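Local coordinates for protein MdbA (Actinomyces oris, PDB 4Z7X) that probably forms disulfide bonds in exported proteins as a thiol-disulfide oxidoreductase of the thioredoxin family, in a bacterium whose pilus assembly is linked to such oxidation, at residues Ala71-Leu76 with Pro197-Lys202. Residues are numbered along the deposited sequence; the frame is centred on the assembly and turned at random.
Sequences AQFEGL and PTVFFK
F73 reaches from helix 68-86 to P197 and V199, and its side chain is a compact worked example of how a thioredoxin fold seats its first helix on the sheet. At the root, F73 CB lies 4.3 Å from P197 CG, so the proline ring already meets the side chain where it leaves the helix. The next steps stay beside the same carbon: CD2, on one flank of the ring, is 4.2 Å from P197 CG, while CD1 on the other flank lies farther from both partners. Because CG is anti to the backbone N (chi1 -174°), the ring is carried on past the proline toward the strand. There the far end takes over: CE2 is 4.0 Å from V199 CG2, and CZ, at the tip, closes to 3.8 Å from that methyl. V199 offers this branch alone, with CG1 turned elsewhere, and both partners approach the ring at a slant. I61 of the central strand 58-63 and the ring of H77 add to the surroundings of F73.

P197 follows a cis peptide bond and also touches H69 and C70, both within what is probably the CxxC active-site motif; it fits the cis-proline characteristic of the thioredoxin fold. The chemistry between helix and strand is purely apolar, with all three touching residues buried. Dispersion and exclusion of water, rather than directional bonds, therefore join the helix carrying the probable redox motif to the cis-proline loop and the strand that follows.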
loop_
_atom_site.group_PDB
_atom_site.type_symbol
_atom_site.label_atom_id
_atom_site.label_comp_id
_atom_site.label_asym_id
_atom_site.label_seq_id
_atom_site.Cartn_x
_atom_site.Cartn_y
_atom_site.Cartn_z
ATOM N N ALA A 71 -9.157 -4.746 2.882
ATOM C CA ALA A 71 -10.021 -3.556 2.922
ATOM C C ALA A 71 -10.452 -3.279 4.349
ATOM O O ALA A 71 -10.453 -2.122 4.779
ATOM C CB ALA A 71 -11.236 -3.732 2.004
ATOM N N GLN A 72 -10.810 -4.326 5.093
ATOM C CA GLN A 72 -11.241 -4.174 6.490
ATOM C C GLN A 72 -10.060 -3.663 7.315
ATOM O O GLN A 72 -10.219 -2.800 8.193
ATOM C CB GLN A 72 -11.712 -5.525 7.078
ATOM C CG GLN A 72 -13.015 -6.066 6.504
ATOM C CD GLN A 72 -13.403 -7.422 7.091
ATOM O OE1 GLN A 72 -13.323 -8.453 6.416
ATOM N NE2 GLN A 72 -13.809 -7.428 8.351
ATOM N N PHE A 73 -8.866 -4.219 7.042
ATOM C CA PHE A 73 -7.669 -3.842 7.767
ATOM C C PHE A 73 -7.369 -2.386 7.577
ATOM O O PHE A 73 -7.095 -1.676 8.547
ATOM C CB PHE A 73 -6.480 -4.715 7.313
ATOM C CG PHE A 73 -5.207 -4.502 8.105
ATOM C CD1 PHE A 73 -4.357 -3.444 7.791
ATOM C CD2 PHE A 73 -4.848 -5.373 9.151
ATOM C CE1 PHE A 73 -3.195 -3.231 8.517
ATOM C CE2 PHE A 73 -3.685 -5.180 9.858
ATOM C CZ PHE A 73 -2.854 -4.104 9.549
ATOM N N GLU A 74 -7.415 -1.937 6.339
ATOM C CA GLU A 74 -7.165 -0.549 6.024
ATOM C C GLU A 74 -8.185 0.355 6.732
ATOM O O GLU A 74 -7.809 1.381 7.332
ATOM C CB GLU A 74 -7.190 -0.340 4.509
ATOM C CG GLU A 74 -7.183 1.135 4.089
ATOM C CD GLU A 74 -5.885 1.892 4.378
ATOM O OE1 GLU A 74 -5.910 3.151 4.262
ATOM O OE2 GLU A 74 -4.866 1.230 4.700
ATOM N N GLY A 75 -9.464 -0.019 6.669
ATOM C CA GLY A 75 -10.463 0.790 7.339
ATOM C C GLY A 75 -10.226 0.912 8.860
ATOM O O GLY A 75 -10.339 1.984 9.436
ATOM N N LEU A 76 -9.872 -0.185 9.507
ATOM C CA LEU A 76 -9.682 -0.190 10.934
ATOM C C LEU A 76 -8.447 0.596 11.366
ATOM O O LEU A 76 -8.454 1.237 12.400
ATOM C CB LEU A 76 -9.574 -1.637 11.434
ATOM C CG LEU A 76 -9.433 -1.890 12.929
ATOM C CD1 LEU A 76 -10.628 -1.285 13.659
ATOM C CD2 LEU A 76 -9.280 -3.382 13.242
ATOM N N PRO A 197 -4.226 -9.850 4.438
ATOM C CA PRO A 197 -2.929 -9.210 4.634
ATOM C C PRO A 197 -1.928 -10.102 5.364
ATOM O O PRO A 197 -2.316 -11.048 6.031
ATOM C CB PRO A 197 -3.279 -7.994 5.495
ATOM C CG PRO A 197 -4.480 -8.399 6.246
ATOM C CD PRO A 197 -5.250 -9.347 5.389
ATOM N N THR A 198 -0.632 -9.785 5.211
ATOM C CA THR A 198 0.416 -10.331 6.055
ATOM C C THR A 198 1.157 -9.119 6.588
ATOM O O THR A 198 1.489 -8.212 5.813
ATOM C CB THR A 198 1.383 -11.295 5.310
ATOM O OG1 THR A 198 0.672 -12.457 4.868
ATOM C CG2 THR A 198 2.487 -11.714 6.243
ATOM N N VAL A 199 1.403 -9.095 7.885
ATOM C CA VAL A 199 2.044 -7.943 8.537
ATOM C C VAL A 199 3.286 -8.392 9.313
ATOM O O VAL A 199 3.273 -9.399 10.034
ATOM C CB VAL A 199 1.006 -7.260 9.481
ATOM C CG1 VAL A 199 1.604 -6.089 10.230
ATOM C CG2 VAL A 199 -0.209 -6.763 8.680
ATOM N N PHE A 200 4.363 -7.611 9.168
ATOM C CA PHE A 200 5.572 -7.786 9.959
ATOM C C PHE A 200 5.891 -6.475 10.652
ATOM O O PHE A 200 5.629 -5.383 10.110
ATOM C CB PHE A 200 6.727 -8.181 9.052
ATOM C CG PHE A 200 6.546 -9.487 8.369
ATOM C CD1 PHE A 200 7.021 -10.649 8.953
ATOM C CD2 PHE A 200 5.979 -9.545 7.097
ATOM C CE1 PHE A 200 6.851 -11.861 8.328
ATOM C CE2 PHE A 200 5.813 -10.752 6.448
ATOM C CZ PHE A 200 6.258 -11.921 7.068
ATOM N N PHE A 201 6.437 -6.579 11.854
ATOM C CA PHE A 201 6.921 -5.419 12.599
ATOM C C PHE A 201 8.286 -5.734 13.141
ATOM O O PHE A 201 8.476 -6.732 13.811
ATOM C CB PHE A 201 5.960 -5.005 13.721
ATOM C CG PHE A 201 6.446 -3.795 14.457
ATOM C CD1 PHE A 201 6.623 -2.604 13.796
ATOM C CD2 PHE A 201 6.774 -3.865 15.794
ATOM C CE1 PHE A 201 7.103 -1.489 14.463
ATOM C CE2 PHE A 201 7.252 -2.772 16.454
ATOM C CZ PHE A 201 7.429 -1.586 15.791
ATOM N N LYS A 202 9.256 -4.899 12.793
ATOM C CA LYS A 202 10.665 -5.197 13.066
ATOM C C LYS A 202 11.075 -6.588 12.568
ATOM O O LYS A 202 11.856 -7.297 13.224
ATOM C CB LYS A 202 10.963 -5.079 14.547
ATOM C CG LYS A 202 10.683 -3.715 15.114
ATOM C CD LYS A 202 10.739 -3.676 16.634
ATOM C CE LYS A 202 12.167 -3.583 17.112
ATOM N NZ LYS A 202 12.254 -3.411 18.577
#